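Long-range contacts in A-type flavoprotein (Giardia intestinalis, PDB 2Q9U), which scavenges oxygen in this parasite, probably by passing electrons from its flavin mononucleotide to a mu-oxo-diiron centre: residues V20-D24 and V57-F61; N84-H90 and S169-F173; A276-A281 and A392-V397; V311-T317 and F345-F350. One frame throughout, in Å; residues are numbered along the deposited sequence.

Interaction 1. Residues V20-D24 and V57-F61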
loop_
_atom_site.group_PDB
_atom_site.type_symbol
_atom_site.label_atom_id
_atom_site.label_comp_id
_atom_site.label_asym_id
_atom_site.label_seq_id
_atom_site.Cartn_x
_atom_site.Cartn_y
_atom_site.Cartn_z
ATOM N N VAL A 20 15.547 -29.153 -1.624
ATOM C CA VAL A 20 14.288 -29.471 -2.297
ATOM C C VAL A 20 13.148 -28.540 -1.767
ATOM O O VAL A 20 11.986 -28.913 -1.760
ATOM C CB VAL A 20 13.919 -30.960 -2.149
ATOM C CG1 VAL A 20 14.930 -31.866 -2.934
ATOM C CG2 VAL A 20 13.772 -31.366 -0.664
ATOM N N GLY A 21 13.524 -27.327 -1.349
ATOM C CA GLY A 21 12.563 -26.386 -0.786
ATOM C C GLY A 21 11.909 -25.567 -1.877
ATOM O O GLY A 21 11.931 -25.930 -3.052
ATOM N N ILE A 22 11.357 -24.430 -1.493
ATOM C CA ILE A 22 10.801 -23.511 -2.488
ATOM C C ILE A 22 11.176 -22.092 -2.122
ATOM O O ILE A 22 11.351 -21.769 -0.944
ATOM C CB ILE A 22 9.259 -23.649 -2.681
ATOM C CG1 ILE A 22 8.449 -23.090 -1.487
ATOM C CG2 ILE A 22 8.834 -25.126 -2.992
ATOM C CD1 ILE A 22 8.066 -21.566 -1.621
ATOM N N VAL A 23 11.298 -21.250 -3.135
ATOM C CA VAL A 23 11.535 -19.820 -2.888
ATOM C C VAL A 23 10.200 -19.139 -3.040
ATOM O O VAL A 23 9.508 -19.316 -4.067
ATOM C CB VAL A 23 12.575 -19.193 -3.861
ATOM C CG1 VAL A 23 12.777 -17.692 -3.489
ATOM C CG2 VAL A 23 13.955 -19.918 -3.747
ATOM N N ASP A 24 9.805 -18.415 -1.992
ATOM C CA ASP A 24 8.533 -17.683 -1.995
ATOM C C ASP A 24 8.856 -16.237 -2.428
ATOM O O ASP A 24 9.050 -15.323 -1.607
ATOM C CB ASP A 24 7.850 -17.755 -0.616
ATOM C CG ASP A 24 6.393 -17.300 -0.644
ATOM O OD1 ASP A 24 5.989 -16.631 -1.614
ATOM O OD2 ASP A 24 5.659 -17.548 0.352
ATOM N N VAL A 57 6.951 -27.826 3.446
ATOM C CA VAL A 57 6.757 -26.424 3.032
ATOM C C VAL A 57 5.269 -26.061 3.164
ATOM O O VAL A 57 4.431 -26.953 3.273
ATOM C CB VAL A 57 7.188 -26.142 1.552
ATOM C CG1 VAL A 57 8.690 -26.482 1.293
ATOM C CG2 VAL A 57 6.311 -26.883 0.566
ATOM N N LYS A 58 4.981 -24.756 3.089
ATOM C CA LYS A 58 3.616 -24.223 3.152
ATOM C C LYS A 58 2.769 -24.840 2.026
ATOM O O LYS A 58 3.252 -24.936 0.888
ATOM C CB LYS A 58 3.695 -22.704 2.986
ATOM C CG LYS A 58 2.546 -21.929 3.641
ATOM C CD LYS A 58 2.640 -20.447 3.242
ATOM C CE LYS A 58 3.556 -19.613 4.162
ATOM N NZ LYS A 58 3.555 -18.109 3.818
ATOM N N TYR A 59 1.514 -25.222 2.333
ATOM C CA TYR A 59 0.643 -25.977 1.409
ATOM C C TYR A 59 0.492 -25.443 -0.042
ATOM O O TYR A 59 0.391 -26.240 -0.963
ATOM C CB TYR A 59 -0.750 -26.279 2.055
ATOM C CG TYR A 59 -1.615 -25.038 2.148
ATOM C CD1 TYR A 59 -2.415 -24.629 1.054
ATOM C CD2 TYR A 59 -1.593 -24.240 3.300
ATOM C CE1 TYR A 59 -3.189 -23.456 1.115
ATOM C CE2 TYR A 59 -2.373 -23.069 3.385
ATOM C CZ TYR A 59 -3.168 -22.688 2.282
ATOM O OH TYR A 59 -3.922 -21.523 2.349
ATOM N N PRO A 60 0.526 -24.106 -0.273
ATOM C CA PRO A 60 0.409 -23.689 -1.678
ATOM C C PRO A 60 1.507 -24.199 -2.591
ATOM O O PRO A 60 1.307 -24.246 -3.799
ATOM C CB PRO A 60 0.453 -22.152 -1.598
ATOM C CG PRO A 60 -0.006 -21.862 -0.206
ATOM C CD PRO A 60 0.592 -22.941 0.622
ATOM N N PHE A 61 2.642 -24.585 -2.008
ATOM C CA PHE A 61 3.855 -24.985 -2.744
ATOM C C PHE A 61 4.103 -26.489 -2.728
ATOM O O PHE A 61 5.190 -26.948 -3.115
ATOM C CB PHE A 61 5.058 -24.236 -2.130
ATOM C CG PHE A 61 4.865 -22.752 -2.110
ATOM C CD1 PHE A 61 5.028 -22.003 -3.280
ATOM C CD2 PHE A 61 4.475 -22.099 -0.944
ATOM C CE1 PHE A 61 4.825 -20.594 -3.289
ATOM C CE2 PHE A 61 4.266 -20.696 -0.933
ATOM C CZ PHE A 61 4.451 -19.947 -2.112
HETATM O O HOH W 1 3.104 -17.470 1.041
#
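G21 CA lies 6.9 Å from V57 CA and I22 CA 7.1 Å from F61 CA, so the two backbones run near each other without pairing. Side chains fill the gap. I22 places CD1 over the centre of the F61 ring, 3.5 Å from the ring centroid and 13° off the ring normal. This is a CH-pi contact over the face. The first torsion of I22 (chi1 72°) puts CG1 between the backbone N and the carbonyl carbon, close to F61 CB and CG, and CD1 continues over the ring. P60 CB covers the opposite face of the same ring, nearer the rim. V57 CG1 adds a looser touch, 4.4 Å from I22 CG1. The contact belongs to the beta-lactamase-like domain. It joins strand 17-24, in the sheet it shares with strand 39-46, to the loop between strand 52-54 and helix 62-72. F61 is the N-cap residue of that helix, and its N donates a hydrogen bond to K58 O. D24 meets the far end of the ring obliquely, with its CG 3.6 Å from F61 CZ and the two planes 61° apart. D24 OD2 and K58 NZ stand 4.1 Å apart, too far for a salt bridge. A water joins them: its O donates a hydrogen bond to D24 OD2 (2.6 Å) and accepts one from K58 NZ (2.9 Å). Y41 OH is hydrogen-bonded to both groups as well.

Interaction 2. Residues N84-H90 and S169-F173. With FEO (mu-oxo-diiron), chain G.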
loop_
_atom_site.group_PDB
_atom_site.type_symbol
_atom_site.label_atom_id
_atom_site.label_comp_id
_atom_site.label_asym_id
_atom_site.label_seq_id
_atom_site.Cartn_x
_atom_site.Cartn_y
_atom_site.Cartn_z
ATOM N N ASN A 84 10.981 -30.857 12.111
ATOM C CA ASN A 84 11.641 -30.154 13.199
ATOM C C ASN A 84 10.674 -29.262 13.947
ATOM O O ASN A 84 10.997 -28.789 15.037
ATOM C CB ASN A 84 12.758 -29.262 12.623
ATOM C CG ASN A 84 13.960 -30.056 12.165
ATOM O OD1 ASN A 84 14.385 -29.967 10.995
ATOM N ND2 ASN A 84 14.518 -30.831 13.069
ATOM N N HIS A 85 9.520 -28.976 13.332
ATOM C CA HIS A 85 8.666 -27.831 13.753
ATOM C C HIS A 85 7.305 -27.998 13.051
ATOM O O HIS A 85 7.259 -28.422 11.902
ATOM C CB HIS A 85 9.404 -26.552 13.331
ATOM C CG HIS A 85 8.759 -25.251 13.717
ATOM N ND1 HIS A 85 8.122 -25.027 14.917
ATOM C CD2 HIS A 85 8.775 -24.057 13.077
ATOM C CE1 HIS A 85 7.704 -23.770 14.969
ATOM N NE2 HIS A 85 8.101 -23.154 13.870
ATOM N N ALA A 86 6.203 -27.702 13.737
ATOM C CA ALA A 86 4.888 -27.999 13.192
ATOM C C ALA A 86 4.219 -26.779 12.541
ATOM O O ALA A 86 3.124 -26.896 11.985
ATOM C CB ALA A 86 3.978 -28.569 14.294
ATOM N N GLU A 87 4.866 -25.611 12.622
ATOM C CA GLU A 87 4.295 -24.399 12.026
ATOM C C GLU A 87 4.039 -24.585 10.524
ATOM O O GLU A 87 4.819 -25.268 9.823
ATOM C CB GLU A 87 5.158 -23.152 12.317
ATOM C CG GLU A 87 4.375 -21.829 12.111
ATOM C CD GLU A 87 5.211 -20.622 12.402
ATOM O OE1 GLU A 87 6.172 -20.757 13.190
ATOM O OE2 GLU A 87 4.924 -19.554 11.813
ATOM N N GLY A 88 2.927 -24.013 10.049
ATOM C CA GLY A 88 2.464 -24.189 8.661
ATOM C C GLY A 88 3.482 -23.937 7.558
ATOM O O GLY A 88 3.476 -24.625 6.537
ATOM N N ASP A 89 4.357 -22.959 7.748
ATOM C CA ASP A 89 5.351 -22.659 6.729
ATOM C C ASP A 89 6.308 -23.820 6.425
ATOM O O ASP A 89 6.842 -23.887 5.327
ATOM C CB ASP A 89 6.105 -21.349 6.993
ATOM C CG ASP A 89 6.768 -21.292 8.371
ATOM O OD1 ASP A 89 6.221 -21.833 9.348
ATOM O OD2 ASP A 89 7.845 -20.674 8.480
ATOM N N HIS A 90 6.511 -24.731 7.373
ATOM C CA HIS A 90 7.333 -25.922 7.107
ATOM C C HIS A 90 6.548 -27.213 7.127
ATOM O O HIS A 90 7.144 -28.288 7.100
ATOM C CB HIS A 90 8.420 -26.031 8.180
ATOM C CG HIS A 90 9.099 -24.734 8.412
ATOM N ND1 HIS A 90 9.969 -24.201 7.496
ATOM C CD2 HIS A 90 8.956 -23.807 9.390
ATOM C CE1 HIS A 90 10.355 -23.004 7.905
ATOM N NE2 HIS A 90 9.761 -22.747 9.058
ATOM N N SER A 169 18.813 -26.538 11.113
ATOM C CA SER A 169 18.385 -25.702 12.237
ATOM C C SER A 169 16.943 -25.208 12.135
ATOM O O SER A 169 16.476 -24.504 13.011
ATOM C CB SER A 169 19.333 -24.499 12.385
ATOM O OG SER A 169 19.380 -23.779 11.161
ATOM N N ASN A 170 16.271 -25.533 11.038
ATOM C CA ASN A 170 14.872 -25.113 10.839
ATOM C C ASN A 170 14.795 -23.560 10.920
ATOM O O ASN A 170 15.571 -22.894 10.228
ATOM C CB ASN A 170 13.958 -25.877 11.834
ATOM C CG ASN A 170 12.482 -25.651 11.589
ATOM O OD1 ASN A 170 11.815 -24.978 12.370
ATOM N ND2 ASN A 170 11.969 -26.204 10.501
ATOM N N ASP A 171 13.911 -22.989 11.736
ATOM C CA ASP A 171 13.775 -21.538 11.840
ATOM C C ASP A 171 15.085 -20.914 12.323
ATOM O O ASP A 171 15.455 -19.772 11.940
ATOM C CB ASP A 171 12.662 -21.149 12.821
ATOM C CG ASP A 171 11.254 -21.152 12.190
ATOM O OD1 ASP A 171 11.076 -21.022 10.944
ATOM O OD2 ASP A 171 10.311 -21.267 12.991
ATOM N N GLY A 172 15.804 -21.650 13.177
ATOM C CA GLY A 172 17.104 -21.159 13.643
ATOM C C GLY A 172 18.022 -20.771 12.501
ATOM O O GLY A 172 18.119 -21.487 11.495
ATOM N N PHE A 173 18.698 -19.633 12.663
ATOM C CA PHE A 173 19.654 -19.104 11.677
ATOM C C PHE A 173 18.991 -18.672 10.375
ATOM O O PHE A 173 19.672 -18.397 9.389
ATOM C CB PHE A 173 20.819 -20.073 11.390
ATOM C CG PHE A 173 21.687 -20.318 12.589
ATOM C CD1 PHE A 173 21.356 -21.329 13.506
ATOM C CD2 PHE A 173 22.803 -19.524 12.818
ATOM C CE1 PHE A 173 22.157 -21.540 14.651
ATOM C CE2 PHE A 173 23.615 -19.722 13.951
ATOM C CZ PHE A 173 23.279 -20.736 14.863
HETATM FE FE1 FEO G . 9.421 -20.709 9.811
HETATM FE FE2 FEO G . 8.280 -21.007 13.059
HETATM O O FEO G . 8.213 -21.375 11.040
#
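D171 reaches across to H85 and H90, and all three meet at the two irons. Its carboxylate bridges the pair: D171 OD1 binds iron FE1 at 2.0 Å, and D171 OD2 binds iron FE2 at the same distance. The H90 ring stands 67° from this carboxylate plane and sends H90 NE2 to FE1 at 2.2 Å. The H85 ring is turned 75° from it and brings H85 NE2 to FE2 at 2.3 Å. Both rings hold their edges toward the bridging oxygen. H85 CG lies anti to the backbone N (chi1 -177°), which extends the ring toward the metal, and its ND1 is hydrogen-bonded to D155. D89 OD2 joins H90 on FE1, and E87 OE1 joins H85 on FE2. H230 and H152 bring one further nitrogen to FE1 and FE2 respectively. The second oxygen of E87 is hydrogen-bonded to Y267 of the second subunit. N170 lies behind the two histidines, between H85 and H90. N170 OD1 lies 3.0 Å from H85 CB, with the amide nearly perpendicular to the H85 ring. N170 ND2 sits over one face of H90, toward the rim, 3.8 Å from H90 CG. The main polar partner of this amide is D55. N84 CB packs on N170 CB at 3.7 Å. A type II' turn from S169 to G172 presents N170 and D171 together. The spacing H85-x-E87-x-D89-H90, with a bridging aspartate, is the diiron site of flavodiiron proteins, built on the metallo-beta-lactamase fold.

Interaction 3. Residues A276-A281 and A392-V397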
loop_
_atom_site.group_PDB
_atom_site.type_symbol
_atom_site.label_atom_id
_atom_site.label_comp_id
_atom_site.label_asym_id
_atom_site.label_seq_id
_atom_site.Cartn_x
_atom_site.Cartn_y
_atom_site.Cartn_z
ATOM N N ALA A 276 15.183 17.448 16.114
ATOM C CA ALA A 276 16.107 18.159 17.013
ATOM C C ALA A 276 16.712 17.194 18.046
ATOM O O ALA A 276 17.917 17.236 18.325
ATOM C CB ALA A 276 15.383 19.338 17.737
ATOM N N LEU A 277 15.864 16.350 18.617
ATOM C CA LEU A 277 16.324 15.319 19.550
ATOM C C LEU A 277 17.365 14.416 18.881
ATOM O O LEU A 277 18.384 14.063 19.475
ATOM C CB LEU A 277 15.150 14.491 20.069
ATOM C CG LEU A 277 15.513 13.489 21.167
ATOM C CD1 LEU A 277 14.624 13.668 22.373
ATOM C CD2 LEU A 277 15.396 12.083 20.673
ATOM N N LEU A 278 17.075 14.015 17.646
ATOM C CA LEU A 278 17.959 13.124 16.885
ATOM C C LEU A 278 19.347 13.739 16.656
ATOM O O LEU A 278 20.389 13.060 16.821
ATOM C CB LEU A 278 17.299 12.843 15.541
ATOM C CG LEU A 278 17.570 11.534 14.851
ATOM C CD1 LEU A 278 16.809 10.420 15.581
ATOM C CD2 LEU A 278 17.177 11.640 13.347
ATOM N N ASP A 279 19.379 15.022 16.298
ATOM C CA ASP A 279 20.664 15.716 16.185
ATOM C C ASP A 279 21.434 15.741 17.494
ATOM O O ASP A 279 22.639 15.583 17.471
ATOM C CB ASP A 279 20.545 17.122 15.587
ATOM C CG ASP A 279 20.890 17.147 14.101
ATOM O OD1 ASP A 279 20.478 16.201 13.371
ATOM O OD2 ASP A 279 21.590 18.099 13.668
ATOM N N GLY A 280 20.740 15.933 18.613
ATOM C CA GLY A 280 21.370 15.891 19.932
ATOM C C GLY A 280 22.017 14.528 20.118
ATOM O O GLY A 280 23.185 14.423 20.480
ATOM N N ALA A 281 21.268 13.471 19.820
ATOM C CA ALA A 281 21.804 12.126 19.983
ATOM C C ALA A 281 23.010 11.878 19.064
ATOM O O ALA A 281 23.995 11.236 19.476
ATOM C CB ALA A 281 20.698 11.063 19.780
ATOM N N ALA A 392 14.784 19.875 23.164
ATOM C CA ALA A 392 14.734 18.550 22.526
ATOM C C ALA A 392 16.132 18.078 22.195
ATOM O O ALA A 392 16.468 16.924 22.444
ATOM C CB ALA A 392 13.851 18.579 21.263
ATOM N N TYR A 393 16.934 18.977 21.632
ATOM C CA TYR A 393 18.335 18.698 21.280
ATOM C C TYR A 393 19.107 18.264 22.518
ATOM O O TYR A 393 19.847 17.275 22.468
ATOM C CB TYR A 393 18.999 19.917 20.631
ATOM C CG TYR A 393 20.458 19.728 20.252
ATOM C CD1 TYR A 393 21.492 19.915 21.190
ATOM C CD2 TYR A 393 20.807 19.368 18.957
ATOM C CE1 TYR A 393 22.841 19.739 20.813
ATOM C CE2 TYR A 393 22.130 19.204 18.581
ATOM C CZ TYR A 393 23.134 19.384 19.494
ATOM O OH TYR A 393 24.430 19.201 19.039
ATOM N N ASN A 394 18.936 19.010 23.622
ATOM C CA ASN A 394 19.607 18.659 24.880
ATOM C C ASN A 394 19.170 17.310 25.462
ATOM O O ASN A 394 20.004 16.546 25.971
ATOM C CB ASN A 394 19.446 19.771 25.929
ATOM C CG ASN A 394 20.175 21.050 25.534
ATOM O OD1 ASN A 394 21.111 21.044 24.702
ATOM N ND2 ASN A 394 19.733 22.157 26.100
ATOM N N ALA A 395 17.869 17.032 25.408
ATOM C CA ALA A 395 17.355 15.724 25.797
ATOM C C ALA A 395 17.970 14.610 24.937
ATOM O O ALA A 395 18.217 13.512 25.437
ATOM C CB ALA A 395 15.845 15.693 25.748
ATOM N N GLY A 396 18.240 14.908 23.663
ATOM C CA GLY A 396 18.883 13.952 22.751
ATOM C C GLY A 396 20.343 13.705 23.092
ATOM O O GLY A 396 20.813 12.575 23.061
ATOM N N VAL A 397 21.068 14.765 23.424
ATOM C CA VAL A 397 22.459 14.615 23.830
ATOM C C VAL A 397 22.499 13.631 24.994
ATOM O O VAL A 397 23.299 12.687 24.983
ATOM C CB VAL A 397 23.124 15.970 24.245
ATOM C CG1 VAL A 397 24.601 15.737 24.731
ATOM C CG2 VAL A 397 23.133 16.948 23.098
#
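A392 O is met from both helices: it accepts the helical hydrogen bond from G396 N at 2.9 Å, and L277 CA of the other helix points its C-H at it from 3.3 Å. The same doubling recurs along the interface between helices 269-283 and 386-409 of the flavodoxin-like domain. A276 O accepts the hydrogen bond of G280 N and faces Y393 CA; L277 O accepts that of A281 N and faces G396 CA. Y393 O accepts that of V397 N and faces G280 CA. The segment axes come within 6.3 Å and cross at -37°, running broadly parallel. This is a small-xxx-small (GxxxG-like) right-handed helix pair, with A276 and G280 against A392 and G396. No side chain of G280 stands before Y393 O, and none of G396 before L277 O, so the backbones meet directly. G280 CA also lies over a face of the Y393 ring, 3.7 Å from its centroid and 14° off the normal. With chi1 at 179°, Y393 swings its ring away from its own N and across to G280. D279 CB touches the ring too, while D279 OD2 turns to Q9 and R68 of the third subunit. On the other flank L277 CD1 packs on A395 CB at 4.1 Å. The methyls of A276 and A392 meet with their CB atoms 3.9 Å apart. Farther along, V397 CG2 rests 3.6 Å from G280 O.

Interaction 4. Residues V311-T317 and F345-F350; sequences VAFASPT and FAFGAF. With FMN (flavin mononucleotide), chain F.
F347 has CG between its backbone N and carbonyl carbon (chi1 58°), which turns the ring back over A314. A314 CB sits over the ring centre, 3.5 Å from the centroid and 12° off the normal. A312 CB comes to the ring edge, 4.0 Å from F347 CE1. The two strands are neighbours in the parallel sheet of the flavodoxin-like domain and form a beta-alpha-beta unit with helix 324-336. F345 N donates to V311 O, and F313 N donates a hydrogen bond to F345 O at 2.9 Å. The next two rungs, F347 N to F313 O and S315 N to F347 O, are weak. T317 N then donates to A349 O at 3.2 Å, beyond the bridged part of the strand pair. S315 O is buried here without a hydrogen-bond partner; G348 CA approaches it. The C-terminal ends of both segments shape the flavin site. P316 CB and A349 CB both approach the ester oxygen O5' of the flavin mononucleotide. With chi1 at -66°, T317 CG2 lies 3.3 Å from flavin N3 and OG1 meets the N-H groups of R355 and A356. T317 O accepts a hydrogen bond from the ribityl O2' at 2.9 Å.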
loop_
_atom_site.group_PDB
_atom_site.type_symbol
_atom_site.label_atom_id
_atom_site.label_comp_id
_atom_site.label_asym_id
_atom_site.label_seq_id
_atom_site.Cartn_x
_atom_site.Cartn_y
_atom_site.Cartn_z
ATOM N N VAL A 311 16.210 4.314 23.222
ATOM C CA VAL A 311 15.069 4.611 22.334
ATOM C C VAL A 311 14.258 5.812 22.820
ATOM O O VAL A 311 14.299 6.186 24.003
ATOM C CB VAL A 311 14.110 3.382 22.159
ATOM C CG1 VAL A 311 14.835 2.217 21.502
ATOM C CG2 VAL A 311 13.445 2.936 23.518
ATOM N N ALA A 312 13.515 6.401 21.895
ATOM C CA ALA A 312 12.447 7.344 22.259
ATOM C C ALA A 312 11.158 7.009 21.494
ATOM O O ALA A 312 11.210 6.592 20.321
ATOM C CB ALA A 312 12.891 8.803 21.985
ATOM N N PHE A 313 10.019 7.159 22.176
ATOM C CA PHE A 313 8.717 7.015 21.552
ATOM C C PHE A 313 7.918 8.299 21.711
ATOM O O PHE A 313 7.900 8.922 22.794
ATOM C CB PHE A 313 7.947 5.856 22.161
ATOM C CG PHE A 313 8.366 4.501 21.628
ATOM C CD1 PHE A 313 9.602 3.940 22.000
ATOM C CD2 PHE A 313 7.547 3.798 20.762
ATOM C CE1 PHE A 313 10.012 2.686 21.518
ATOM C CE2 PHE A 313 7.937 2.510 20.291
ATOM C CZ PHE A 313 9.180 1.970 20.663
ATOM N N ALA A 314 7.229 8.678 20.645
ATOM C CA ALA A 314 6.564 9.971 20.635
ATOM C C ALA A 314 5.255 9.900 19.882
ATOM O O ALA A 314 5.124 9.144 18.930
ATOM C CB ALA A 314 7.468 11.021 20.029
ATOM N N SER A 315 4.307 10.714 20.327
ATOM C CA SER A 315 3.009 10.842 19.667
ATOM C C SER A 315 2.325 12.116 20.154
ATOM O O SER A 315 2.425 12.442 21.340
ATOM C CB SER A 315 2.112 9.637 20.030
ATOM O OG SER A 315 0.786 9.812 19.577
ATOM N N PRO A 316 1.589 12.813 19.256
ATOM C CA PRO A 316 0.615 13.771 19.790
ATOM C C PRO A 316 -0.525 13.073 20.498
ATOM O O PRO A 316 -0.739 11.854 20.328
ATOM C CB PRO A 316 0.109 14.509 18.525
ATOM C CG PRO A 316 0.315 13.554 17.412
ATOM C CD PRO A 316 1.624 12.824 17.784
ATOM N N THR A 317 -1.248 13.828 21.329
ATOM C CA THR A 317 -2.459 13.311 21.942
ATOM C C THR A 317 -3.563 13.265 20.880
ATOM O O THR A 317 -3.874 14.270 20.222
ATOM C CB THR A 317 -2.879 14.136 23.189
ATOM O OG1 THR A 317 -1.884 13.979 24.219
ATOM C CG2 THR A 317 -4.216 13.632 23.749
ATOM N N PHE A 345 12.923 7.350 26.361
ATOM C CA PHE A 345 12.450 8.722 26.525
ATOM C C PHE A 345 11.133 8.866 25.746
ATOM O O PHE A 345 10.884 8.108 24.794
ATOM C CB PHE A 345 13.514 9.688 25.990
ATOM C CG PHE A 345 13.243 11.129 26.276
ATOM C CD1 PHE A 345 13.325 11.622 27.592
ATOM C CD2 PHE A 345 12.931 12.003 25.250
ATOM C CE1 PHE A 345 13.087 12.978 27.879
ATOM C CE2 PHE A 345 12.682 13.368 25.509
ATOM C CZ PHE A 345 12.757 13.856 26.829
ATOM N N ALA A 346 10.277 9.789 26.182
ATOM C CA ALA A 346 9.004 10.030 25.484
ATOM C C ALA A 346 8.751 11.518 25.339
ATOM O O ALA A 346 9.143 12.296 26.200
ATOM C CB ALA A 346 7.829 9.339 26.211
ATOM N N PHE A 347 8.102 11.922 24.243
ATOM C CA PHE A 347 7.754 13.332 24.067
ATOM C C PHE A 347 6.562 13.459 23.126
ATOM O O PHE A 347 6.176 12.483 22.511
ATOM C CB PHE A 347 8.951 14.151 23.543
ATOM C CG PHE A 347 9.508 13.658 22.227
ATOM C CD1 PHE A 347 10.420 12.590 22.190
ATOM C CD2 PHE A 347 9.126 14.254 21.024
ATOM C CE1 PHE A 347 10.924 12.116 20.974
ATOM C CE2 PHE A 347 9.639 13.776 19.781
ATOM C CZ PHE A 347 10.559 12.725 19.772
ATOM N N GLY A 348 5.980 14.651 23.021
ATOM C CA GLY A 348 4.864 14.819 22.101
ATOM C C GLY A 348 4.077 16.076 22.331
ATOM O O GLY A 348 4.098 16.634 23.425
ATOM N N ALA A 349 3.393 16.506 21.281
ATOM C CA ALA A 349 2.508 17.675 21.327
ATOM C C ALA A 349 1.153 17.341 21.930
ATOM O O ALA A 349 0.748 16.188 21.987
ATOM C CB ALA A 349 2.344 18.239 19.906
ATOM N N PHE A 350 0.429 18.355 22.388
ATOM C CA PHE A 350 -0.979 18.176 22.726
ATOM C C PHE A 350 -1.690 19.506 22.483
ATOM O O PHE A 350 -1.039 20.546 22.310
ATOM C CB PHE A 350 -1.161 17.694 24.178
ATOM C CG PHE A 350 -0.692 18.689 25.217
ATOM C CD1 PHE A 350 0.633 18.721 25.620
ATOM C CD2 PHE A 350 -1.586 19.610 25.771
ATOM C CE1 PHE A 350 1.077 19.657 26.596
ATOM C CE2 PHE A 350 -1.160 20.550 26.739
ATOM C CZ PHE A 350 0.172 20.572 27.142
HETATM N N1 FMN F . -5.242 17.305 21.860
HETATM C C2 FMN F . -5.513 16.932 23.143
HETATM O O2 FMN F . -4.925 17.493 24.082
HETATM N N3 FMN F . -6.462 15.958 23.390
HETATM C C4 FMN F . -7.122 15.314 22.355
HETATM O O4 FMN F . -7.849 14.365 22.642
HETATM C C4A FMN F . -6.837 15.684 21.028
HETATM N N5 FMN F . -7.488 15.104 19.943
HETATM C C5A FMN F . -7.171 15.525 18.656
HETATM C C6 FMN F . -7.814 14.950 17.554
HETATM C C7 FMN F . -7.505 15.355 16.243
HETATM C C7M FMN F . -8.370 14.849 15.120
HETATM C C8 FMN F . -6.554 16.351 16.025
HETATM C C8M FMN F . -6.114 16.739 14.635
HETATM C C9 FMN F . -5.915 16.929 17.121
HETATM C C9A FMN F . -6.214 16.525 18.435
HETATM N N10 FMN F . -5.564 17.100 19.526
HETATM C C10 FMN F . -5.893 16.701 20.804
HETATM C "C1'" FMN F . -4.531 18.174 19.356
HETATM C "C2'" FMN F . -3.186 17.620 18.892
HETATM O "O2'" FMN F . -2.558 16.814 19.886
HETATM C "C3'" FMN F . -2.372 18.841 18.455
HETATM O "O3'" FMN F . -2.904 19.272 17.211
HETATM C "C4'" FMN F . -0.889 18.589 18.280
HETATM O "O4'" FMN F . -0.219 19.833 18.128
HETATM C "C5'" FMN F . -0.599 17.739 17.049
HETATM O "O5'" FMN F . 0.765 17.356 17.064
HETATM P P FMN F . 1.495 17.087 15.676
HETATM O O1P FMN F . 2.768 16.335 16.022
HETATM O O2P FMN F . 0.567 16.262 14.831
HETATM O O3P FMN F . 1.820 18.385 14.956
#

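The four contacts fall into two pairs, one in each domain. Interactions 1 and 2 have centres 12 Å apart and touch where K58 CB packs 4.0 Å from G88 O. The nearest atoms of the K58 side chain and the diiron group are about 8 Å apart. Interactions 3 and 4 have centres 13 Å apart. There L277 CD1 meets F345 CE2 at 3.7 Å, so the helix pair lies against the strands that lead to the flavin. Within the chain, interactions 2 and 4 are about 38 Å apart between centres. A flavin mononucleotide nevertheless comes within about 3 Å of the E87 side chain, nearest atoms; it is probably bound by another subunit, consistent with electron transfer between subunits.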